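Local coordinates for protein HTH-type transcriptional regulator GadX (Escherichia coli, PDB 3MKL) that activates about fifteen acid-resistance genes, among them gadA, gadB and gadC, and can repress gadW, binding DNA through the AraC/XylS-type helix-turn-helix domain modelled here, at residues A[15-20]-A[56-61]; A[7-12]-A[45-50]; A[61-66]-A[79-84]. All coordinates share one frame; numbering follows the deposited sequence. Where two conformers were deposited one is given.

Contact 1: A[15-20]-A[56-61]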
loop_
_atom_site.group_PDB
_atom_site.type_symbol
_atom_site.label_atom_id
_atom_site.label_comp_id
_atom_site.label_asym_id
_atom_site.label_seq_id
_atom_site.Cartn_x
_atom_site.Cartn_y
_atom_site.Cartn_z
ATOM N N VAL A 15 5.122 -9.588 -1.835
ATOM C CA VAL A 15 6.110 -9.233 -0.838
ATOM C C VAL A 15 5.504 -8.219 0.138
ATOM O O VAL A 15 5.515 -8.426 1.341
ATOM C CB VAL A 15 7.353 -8.627 -1.519
ATOM C CG1 VAL A 15 8.339 -8.092 -0.480
ATOM C CG2 VAL A 15 7.972 -9.647 -2.458
ATOM N N ILE A 16 4.956 -7.134 -0.410
ATOM C CA ILE A 16 4.379 -6.044 0.376
ATOM C C ILE A 16 3.244 -6.509 1.301
ATOM O O ILE A 16 3.218 -6.143 2.468
ATOM C CB ILE A 16 3.857 -4.904 -0.528
ATOM C CG1 ILE A 16 5.001 -4.321 -1.376
ATOM C CG2 ILE A 16 3.161 -3.836 0.333
ATOM C CD1 ILE A 16 4.564 -3.232 -2.369
ATOM N N ASN A 17 2.326 -7.321 0.781
ATOM C CA ASN A 17 1.182 -7.802 1.582
ATOM C C ASN A 17 1.524 -8.768 2.711
ATOM O O ASN A 17 0.678 -9.036 3.577
ATOM C CB ASN A 17 0.083 -8.387 0.694
ATOM C CG ASN A 17 -0.710 -7.313 -0.005
ATOM O OD1 ASN A 17 -0.929 -6.234 0.562
ATOM N ND2 ASN A 17 -1.130 -7.582 -1.256
ATOM N N ASN A 18 2.751 -9.283 2.708
ATOM C CA ASN A 18 3.239 -10.106 3.802
ATOM C C ASN A 18 3.477 -9.293 5.071
ATOM O O ASN A 18 3.433 -9.835 6.172
ATOM C CB ASN A 18 4.519 -10.838 3.394
ATOM C CG ASN A 18 4.243 -12.135 2.613
ATOM O OD1 ASN A 18 3.096 -12.439 2.254
ATOM N ND2 ASN A 18 5.306 -12.898 2.340
ATOM N N ASN A 19 3.717 -7.992 4.898
ATOM C CA ASN A 19 3.961 -7.053 5.989
ATOM C C ASN A 19 3.723 -5.646 5.460
ATOM O O ASN A 19 4.649 -4.970 4.967
ATOM C CB ASN A 19 5.393 -7.196 6.512
ATOM C CG ASN A 19 5.636 -6.424 7.808
ATOM O OD1 ASN A 19 4.779 -5.670 8.282
ATOM N ND2 ASN A 19 6.826 -6.608 8.386
ATOM N N ILE A 20 2.467 -5.222 5.538
ATOM C CA ILE A 20 2.014 -4.003 4.865
ATOM C C ILE A 20 2.618 -2.738 5.484
ATOM O O ILE A 20 3.058 -1.850 4.752
ATOM C CB ILE A 20 0.444 -3.909 4.808
ATOM C CG1 ILE A 20 -0.014 -3.011 3.652
ATOM C CG2 ILE A 20 -0.144 -3.427 6.137
ATOM C CD1 ILE A 20 -0.129 -3.726 2.325
ATOM N N THR A 56 1.278 1.968 -2.264
ATOM C CA THR A 56 0.074 2.736 -1.980
ATOM C C THR A 56 -1.172 1.899 -2.234
ATOM O O THR A 56 -2.052 1.834 -1.397
ATOM C CB THR A 56 0.049 4.062 -2.796
ATOM O OG1 THR A 56 1.036 4.956 -2.255
ATOM C CG2 THR A 56 -1.310 4.720 -2.766
ATOM N N GLU A 57 -1.222 1.244 -3.379
ATOM C CA GLU A 57 -2.378 0.460 -3.763
ATOM C C GLU A 57 -2.661 -0.680 -2.781
ATOM O O GLU A 57 -3.800 -0.889 -2.372
ATOM C CB GLU A 57 -2.198 -0.033 -5.195
ATOM C CG GLU A 57 -2.472 1.091 -6.210
ATOM C CD GLU A 57 -1.628 1.019 -7.482
ATOM O OE1 GLU A 57 -1.171 -0.082 -7.874
ATOM O OE2 GLU A 57 -1.452 2.082 -8.109
ATOM N N CYS A 58 -1.602 -1.384 -2.386
ATOM C CA CYS A 58 -1.670 -2.400 -1.348
ATOM C C CYS A 58 -2.200 -1.799 -0.042
ATOM O O CYS A 58 -3.014 -2.393 0.647
ATOM C CB CYS A 58 -0.274 -2.977 -1.119
ATOM S SG CYS A 58 0.317 -4.056 -2.432
ATOM N N ARG A 59 -1.737 -0.609 0.294
ATOM C CA ARG A 59 -2.155 -0.016 1.539
ATOM C C ARG A 59 -3.622 0.436 1.488
ATOM O O ARG A 59 -4.344 0.297 2.481
ATOM C CB ARG A 59 -1.213 1.125 1.950
ATOM C CG ARG A 59 0.115 0.614 2.408
ATOM C CD ARG A 59 1.139 1.703 2.650
ATOM N NE ARG A 59 2.214 1.112 3.426
ATOM C CZ ARG A 59 3.405 1.651 3.617
ATOM N NH1 ARG A 59 4.284 1.008 4.353
ATOM N NH2 ARG A 59 3.706 2.826 3.089
HETATM N N MSE A 60 -4.076 0.961 0.349
HETATM C CA MSE A 60 -5.499 1.315 0.229
HETATM C C MSE A 60 -6.381 0.085 0.287
HETATM O O MSE A 60 -7.491 0.135 0.816
HETATM C CB MSE A 60 -5.796 2.128 -1.033
HETATM C CG MSE A 60 -5.118 3.466 -1.085
HETATM SE SE MSE A 60 -5.521 4.625 0.419
HETATM C CE MSE A 60 -4.040 4.331 1.615
ATOM N N GLN A 61 -5.883 -1.021 -0.248
ATOM C CA GLN A 61 -6.659 -2.245 -0.260
ATOM C C GLN A 61 -6.833 -2.782 1.161
ATOM O O GLN A 61 -7.912 -3.293 1.509
ATOM C CB GLN A 61 -6.022 -3.270 -1.202
ATOM C CG GLN A 61 -6.263 -2.936 -2.690
ATOM C CD GLN A 61 -5.625 -3.932 -3.659
ATOM O OE1 GLN A 61 -4.559 -4.474 -3.404
ATOM N NE2 GLN A 61 -6.282 -4.162 -4.781
HETATM O O HOH W 1 -3.211 -5.103 0.748
#

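Contact 2: A[7-12]-A[45-50]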
loop_
_atom_site.group_PDB
_atom_site.type_symbol
_atom_site.label_atom_id
_atom_site.label_comp_id
_atom_site.label_asym_id
_atom_site.label_seq_id
_atom_site.Cartn_x
_atom_site.Cartn_y
_atom_site.Cartn_z
ATOM N N ASN A 7 3.550 -12.187 -12.950
ATOM C CA ASN A 7 4.306 -11.030 -13.445
ATOM C C ASN A 7 4.916 -10.206 -12.295
ATOM O O ASN A 7 4.739 -10.536 -11.116
ATOM C CB ASN A 7 3.434 -10.169 -14.370
ATOM C CG ASN A 7 2.269 -9.524 -13.642
ATOM O OD1 ASN A 7 2.366 -9.174 -12.463
ATOM N ND2 ASN A 7 1.154 -9.359 -14.345
HETATM N N MSE A 8 5.633 -9.141 -12.625
HETATM C CA MSE A 8 6.509 -8.525 -11.627
HETATM C C MSE A 8 5.746 -7.724 -10.575
HETATM O O MSE A 8 6.060 -7.804 -9.396
HETATM C CB MSE A 8 7.599 -7.675 -12.275
HETATM C CG MSE A 8 8.685 -7.244 -11.298
HETATM SE SE MSE A 8 9.736 -8.737 -10.590
HETATM C CE MSE A 8 10.305 -9.502 -12.300
ATOM N N ARG A 9 4.737 -6.978 -11.004
ATOM C CA ARG A 9 3.887 -6.238 -10.077
ATOM C C ARG A 9 3.165 -7.152 -9.060
ATOM O O ARG A 9 3.066 -6.794 -7.879
ATOM C CB ARG A 9 2.911 -5.303 -10.812
ATOM C CG ARG A 9 1.880 -5.946 -11.780
ATOM C CD ARG A 9 1.168 -4.837 -12.641
ATOM N NE ARG A 9 0.593 -3.785 -11.790
ATOM C CZ ARG A 9 0.319 -2.520 -12.142
ATOM N NH1 ARG A 9 -0.192 -1.704 -11.225
ATOM N NH2 ARG A 9 0.537 -2.057 -13.378
ATOM N N THR A 10 2.688 -8.312 -9.523
ATOM C CA THR A 10 2.076 -9.336 -8.650
ATOM C C THR A 10 3.039 -9.852 -7.579
ATOM O O THR A 10 2.664 -9.956 -6.416
ATOM C CB THR A 10 1.522 -10.525 -9.465
ATOM O OG1 THR A 10 0.509 -10.039 -10.348
ATOM C CG2 THR A 10 0.909 -11.599 -8.563
ATOM N N ARG A 11 4.278 -10.158 -7.979
ATOM C CA ARG A 11 5.297 -10.667 -7.042
ATOM C C ARG A 11 5.691 -9.660 -5.968
ATOM O O ARG A 11 5.928 -10.043 -4.828
ATOM C CB ARG A 11 6.542 -11.152 -7.787
ATOM C CG ARG A 11 6.309 -12.442 -8.525
ATOM C CD ARG A 11 7.398 -12.681 -9.522
ATOM N NE ARG A 11 8.636 -13.073 -8.858
ATOM C CZ ARG A 11 9.838 -13.012 -9.425
ATOM N NH1 ARG A 11 9.961 -12.576 -10.672
ATOM N NH2 ARG A 11 10.915 -13.390 -8.742
ATOM N N VAL A 12 5.765 -8.388 -6.361
ATOM C CA VAL A 12 6.017 -7.252 -5.478
ATOM C C VAL A 12 4.836 -7.033 -4.509
ATOM O O VAL A 12 5.039 -6.910 -3.316
ATOM C CB VAL A 12 6.305 -5.956 -6.305
ATOM C CG1 VAL A 12 6.242 -4.706 -5.429
ATOM C CG2 VAL A 12 7.646 -6.032 -6.992
ATOM N N ARG A 45 8.806 -0.621 -14.449
ATOM C CA ARG A 45 8.607 0.466 -15.400
ATOM C C ARG A 45 8.032 -0.035 -16.748
ATOM O O ARG A 45 7.172 0.634 -17.333
ATOM C CB ARG A 45 9.901 1.282 -15.582
ATOM C CG ARG A 45 9.900 2.251 -16.768
ATOM C CD ARG A 45 8.909 3.394 -16.567
ATOM N NE ARG A 45 8.142 3.720 -17.785
ATOM C CZ ARG A 45 8.625 4.360 -18.858
ATOM N NH1 ARG A 45 9.900 4.743 -18.906
ATOM N NH2 ARG A 45 7.833 4.608 -19.898
ATOM N N GLU A 46 8.486 -1.210 -17.199
ATOM C CA GLU A 46 7.924 -1.902 -18.380
ATOM C C GLU A 46 6.423 -2.261 -18.243
ATOM O O GLU A 46 5.738 -2.404 -19.256
ATOM C CB GLU A 46 8.735 -3.170 -18.708
ATOM C CG GLU A 46 10.111 -2.912 -19.359
ATOM C CD GLU A 46 11.053 -4.122 -19.281
ATOM O OE1 GLU A 46 12.130 -4.109 -19.929
ATOM O OE2 GLU A 46 10.717 -5.086 -18.554
ATOM N N GLU A 47 5.953 -2.424 -17.000
ATOM C CA GLU A 47 4.523 -2.621 -16.667
ATOM C C GLU A 47 3.840 -1.312 -16.192
ATOM O O GLU A 47 2.745 -1.322 -15.602
ATOM C CB GLU A 47 4.379 -3.728 -15.612
ATOM C CG GLU A 47 4.852 -5.117 -16.124
ATOM C CD GLU A 47 4.780 -6.243 -15.077
ATOM O OE1 GLU A 47 3.875 -6.209 -14.205
ATOM O OE2 GLU A 47 5.623 -7.176 -15.137
ATOM N N GLU A 48 4.512 -0.190 -16.449
ATOM C CA GLU A 48 3.976 1.136 -16.177
ATOM C C GLU A 48 3.563 1.368 -14.729
ATOM O O GLU A 48 2.495 1.900 -14.448
ATOM C CB GLU A 48 2.829 1.454 -17.148
ATOM C CG GLU A 48 3.288 1.687 -18.566
ATOM C CD GLU A 48 4.235 2.869 -18.707
ATOM O OE1 GLU A 48 4.232 3.782 -17.851
ATOM O OE2 GLU A 48 4.991 2.882 -19.684
ATOM N N THR A 49 4.436 0.978 -13.809
ATOM C CA THR A 49 4.211 1.221 -12.390
ATOM C C THR A 49 5.550 1.414 -11.659
ATOM O O THR A 49 6.624 1.284 -12.258
ATOM C CB THR A 49 3.358 0.073 -11.714
ATOM O OG1 THR A 49 2.796 0.545 -10.470
ATOM C CG2 THR A 49 4.198 -1.214 -11.466
ATOM N N SER A 50 5.489 1.721 -10.374
ATOM C CA SER A 50 6.702 1.753 -9.566
ATOM C C SER A 50 6.417 1.014 -8.282
ATOM O O SER A 50 5.254 0.626 -8.029
ATOM C CB SER A 50 7.116 3.181 -9.262
ATOM O OG SER A 50 6.058 3.846 -8.612
HETATM O O HOH W 2 0.240 0.713 -14.510
#

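Contact 3: A[61-66]-A[79-84]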
loop_
_atom_site.group_PDB
_atom_site.type_symbol
_atom_site.label_atom_id
_atom_site.label_comp_id
_atom_site.label_asym_id
_atom_site.label_seq_id
_atom_site.Cartn_x
_atom_site.Cartn_y
_atom_site.Cartn_z
ATOM N N GLN A 61 -5.883 -1.021 -0.248
ATOM C CA GLN A 61 -6.659 -2.245 -0.260
ATOM C C GLN A 61 -6.833 -2.782 1.161
ATOM O O GLN A 61 -7.912 -3.293 1.509
ATOM C CB GLN A 61 -6.022 -3.270 -1.202
ATOM C CG GLN A 61 -6.263 -2.936 -2.690
ATOM C CD GLN A 61 -5.625 -3.932 -3.659
ATOM O OE1 GLN A 61 -4.559 -4.474 -3.404
ATOM N NE2 GLN A 61 -6.282 -4.162 -4.781
ATOM N N ARG A 62 -5.788 -2.643 1.980
ATOM C CA ARG A 62 -5.825 -3.078 3.378
ATOM C C ARG A 62 -6.694 -2.150 4.213
ATOM O O ARG A 62 -7.399 -2.601 5.125
ATOM C CB ARG A 62 -4.415 -3.158 3.966
ATOM C CG ARG A 62 -4.338 -3.782 5.358
ATOM C CD ARG A 62 -4.721 -5.270 5.355
ATOM N NE ARG A 62 -4.064 -6.008 4.272
ATOM C CZ ARG A 62 -3.024 -6.830 4.427
ATOM N NH1 ARG A 62 -2.508 -7.047 5.630
ATOM N NH2 ARG A 62 -2.505 -7.443 3.371
ATOM N N ALA A 63 -6.648 -0.854 3.890
ATOM C CA ALA A 63 -7.449 0.154 4.581
ATOM C C ALA A 63 -8.943 -0.149 4.532
ATOM O O ALA A 63 -9.644 0.123 5.498
ATOM C CB ALA A 63 -7.166 1.540 4.043
ATOM N N LEU A 64 -9.422 -0.701 3.416
ATOM C CA LEU A 64 -10.835 -1.113 3.296
ATOM C C LEU A 64 -11.240 -2.178 4.305
ATOM O O LEU A 64 -12.357 -2.157 4.806
ATOM C CB LEU A 64 -11.164 -1.608 1.880
ATOM C CG LEU A 64 -12.071 -0.663 1.097
ATOM C CD1 LEU A 64 -11.594 0.773 1.228
ATOM C CD2 LEU A 64 -12.199 -1.091 -0.360
ATOM N N GLN A 65 -10.318 -3.092 4.602
ATOM C CA GLN A 65 -10.575 -4.201 5.524
ATOM C C GLN A 65 -10.638 -3.752 6.984
ATOM O O GLN A 65 -11.354 -4.346 7.780
ATOM C CB GLN A 65 -9.502 -5.286 5.361
ATOM C CG GLN A 65 -9.335 -5.789 3.936
ATOM C CD GLN A 65 -8.417 -6.991 3.828
ATOM O OE1 GLN A 65 -7.369 -7.071 4.487
ATOM N NE2 GLN A 65 -8.801 -7.936 2.977
ATOM N N LEU A 66 -9.890 -2.707 7.333
ATOM C CA LEU A 66 -9.762 -2.291 8.735
ATOM C C LEU A 66 -10.764 -1.206 9.143
ATOM O O LEU A 66 -11.178 -1.102 10.306
ATOM C CB LEU A 66 -8.330 -1.823 9.026
ATOM C CG LEU A 66 -7.136 -2.687 8.590
ATOM C CD1 LEU A 66 -5.849 -1.997 8.941
ATOM C CD2 LEU A 66 -7.189 -4.091 9.206
ATOM N N VAL A 79 -2.051 3.784 10.997
ATOM C CA VAL A 79 -0.854 3.190 11.612
ATOM C C VAL A 79 -0.710 1.732 11.195
ATOM O O VAL A 79 0.403 1.274 10.932
ATOM C CB VAL A 79 -0.850 3.332 13.180
ATOM C CG1 VAL A 79 0.372 2.673 13.781
ATOM C CG2 VAL A 79 -0.911 4.816 13.595
ATOM N N SER A 80 -1.836 1.029 11.110
ATOM C CA SER A 80 -1.837 -0.376 10.712
ATOM C C SER A 80 -1.467 -0.587 9.233
ATOM O O SER A 80 -1.044 -1.691 8.848
ATOM C CB SER A 80 -3.192 -1.023 10.995
ATOM O OG SER A 80 -3.667 -0.720 12.292
ATOM N N CYS A 81 -1.640 0.461 8.423
ATOM C CA CYS A 81 -1.282 0.453 6.995
ATOM C C CYS A 81 0.104 1.063 6.713
ATOM O O CYS A 81 0.537 1.106 5.566
ATOM C CB CYS A 81 -2.323 1.209 6.180
ATOM S SG CYS A 81 -3.984 0.541 6.288
ATOM N N GLY A 82 0.767 1.556 7.760
ATOM C CA GLY A 82 2.141 2.004 7.675
ATOM C C GLY A 82 2.318 3.493 7.529
ATOM O O GLY A 82 3.423 3.952 7.249
ATOM N N TYR A 83 1.238 4.250 7.729
ATOM C CA TYR A 83 1.285 5.706 7.672
ATOM C C TYR A 83 1.564 6.301 9.045
ATOM O O TYR A 83 1.044 5.833 10.071
ATOM C CB TYR A 83 -0.006 6.271 7.075
ATOM C CG TYR A 83 -0.190 5.875 5.633
ATOM C CD1 TYR A 83 0.495 6.539 4.611
ATOM C CD2 TYR A 83 -1.029 4.818 5.286
ATOM C CE1 TYR A 83 0.335 6.155 3.257
ATOM C CE2 TYR A 83 -1.181 4.416 3.957
ATOM C CZ TYR A 83 -0.502 5.092 2.956
ATOM O OH TYR A 83 -0.670 4.693 1.666
ATOM N N HIS A 84 2.423 7.311 9.070
ATOM C CA HIS A 84 2.767 7.955 10.305
ATOM C C HIS A 84 1.907 9.188 10.436
ATOM O O HIS A 84 1.810 9.778 11.515
ATOM C CB HIS A 84 4.255 8.316 10.328
ATOM C CG HIS A 84 5.161 7.122 10.365
ATOM N ND1 HIS A 84 5.674 6.538 9.223
ATOM C CD2 HIS A 84 5.637 6.394 11.405
ATOM C CE1 HIS A 84 6.426 5.504 9.561
ATOM N NE2 HIS A 84 6.418 5.393 10.877
#

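Contact 1: A[15-20]-A[56-61]
Three residues from the end of helix 8-17 and the turn after it, Ile-16, Asn-17 and Ile-20, close round Cys-58 of helix 51-67. The apolar part comes first. CD1 of Ile-20 reaches CB of Cys-58 at 3.5 Å and lies almost as near that residue's carbonyl oxygen, while CG2 of Ile-16 touches the same CB at 3.8 Å. Cys-58 turns its sulfur toward the end of helix 8-17: with SG beside its own backbone N and anti to the carbonyl carbon (chi1 -73°), the sulfur lies against CG2 of Ile-16 and against the amide of Asn-17. Further along, CG1 of Ile-20 packs on CG of Arg-59 at 3.8 Å, the two side chains sliding past each other in opposite directions.

Helix 51-67 is the long linker of the AraC/XylS-type DNA-binding domain, running between its two helix-turn-helix motifs, and this contact sits near the middle of the linker and close to the centre of the folded chain, about 4 Å between centres.

The polar part lies at the two margins. Arg-59 extends from CG to NE, which carries its guanidinium to the carbonyl of Ile-20. NH1 donates to Ile-20 O at 3.1 Å, with the oxygen close to the guanidinium plane and the nitrogen in the carbonyl plane; NE adds a weak bond to the same oxygen at 3.4 Å and also lies close to the carbonyl oxygen of Cys-81. Tyr-83, in the second predicted helix-turn-helix motif, makes a cation-pi contact with this guanidinium. At the other margin one water donates both to OD1 of Asn-17 (2.6 Å) and to the carbonyl oxygen of Cys-58 (2.7 Å), bridging the end of one helix to the backbone of the other.

Contact 2: A[7-12]-A[45-50]
The carboxylate of Glu-47 sits against the first turn of helix 8-17, where the backbone N-H groups of Met-8 and Arg-9 meet its two oxygens. Met-8 N donates to the syn lone pair of Glu-47 OE2, at 3.2 Å, and Arg-9 N makes a weak but fairly straight bond to OE1 at 3.4 Å (165° at the hydrogen). Glu-47 is extended beyond CG, which brings the carboxylate up to the helix start. A negative charge there probably interacts favourably with the helix dipole. The same turn is capped from within: OD1 of Asn-7, the N-cap residue, accepts from Thr-10 N at 3.1 Å.

Carbon atoms line the carboxylate too. CG of Arg-9 lies 3.2 Å from OE1 of Glu-47, and CB of Met-8 lies near OE2. Arg-9 does not pair its charged end with this acid; with CG between the backbone N and the carbonyl carbon (chi1 61°) and a bend at chi3, its chain passes the carboxylate and carries the guanidinium on to Thr-49. There CB of Thr-49 rests over one face, 3.6 Å above the plane and offset toward the rim. At the guanidinium's edge a water accepts from NH2 of Arg-9 and donates to Glu-48 O. Glu-57, on helix 51-67, makes a weak, long ion pair with NH1 of Arg-9.

Glu-48, with its positive phi, is the C-prime residue of the Schellman motif that ends helix 37-46. The contact thus joins the start of helix 8-17 to the end of the first predicted helix-turn-helix motif in this AraC/XylS-type domain.

Contact 3: A[61-66]-A[79-84]
Leu-66 and Ser-80 make the tight end of this contact: CD1 of Leu-66 presses on CB of Ser-80 at 3.5 Å, closer than usual for two carbons. The leucine gets there with CG beside its backbone N and CD1 anti to CA (chi2 178°), pointing the methyl across to the end of helix 74-80. The hydroxyl of Ser-80 takes no bond across the contact; it is hydrogen-bonded to the carbonyl oxygen of Arg-76, one turn back in its own helix.

Next to this pair the sulfur of Cys-81 is set against the side of helix 51-67. SG lies 3.8 Å from Ala-63 N and 4.0 Å from CB of Ala-63. CD1 of Leu-66 also touches SG, at 4.1 Å, so the sulfur meets both the alanine and the leucine one turn on.

Beyond the sulfur the fit is looser. Arg-62 comes no nearer than 4.3 Å, from its carbonyl C to SG of Cys-81, and although its CB points toward the other segment its guanidinium, in the conformer given, leads away from it. No hydrogen bond crosses between the two segments; the contacts found are apolar packing.

Gly-82, at positive phi, ends helix 74-80 in a Schellman motif just after the cysteine. Helix 74-80 opens the second predicted helix-turn-helix motif, and its C-terminal end packs here on the last turns of the linker helix. Val-77 adds to the cover of Leu-66 from the same helix, while helix 86-97, later in that motif, meets Ala-63 through Phe-89 and Leu-64 through Phe-93 and Tyr-97.

In the fold
From the N terminus, helix 8-17 enters two contacts in turn. Its start belongs to contact 2, which closes a loop over helices 26-32 and 37-46; its end belongs to contact 1, which reaches further, to the linker helix 51-67. The segments of these two alternate along the chain, so the loops cross, and the two contacts touch each other. Contact 3 opens only after contact 1, shares Gln-61 with it, and closes a short loop through helix 74-80. Contacts 2 and 3 do not touch, their centres about 22 Å apart on opposite sides of the chain's centre; contact 1 lies between, where Arg-59 and Ile-20 also meet Cys-81 and Ser-80.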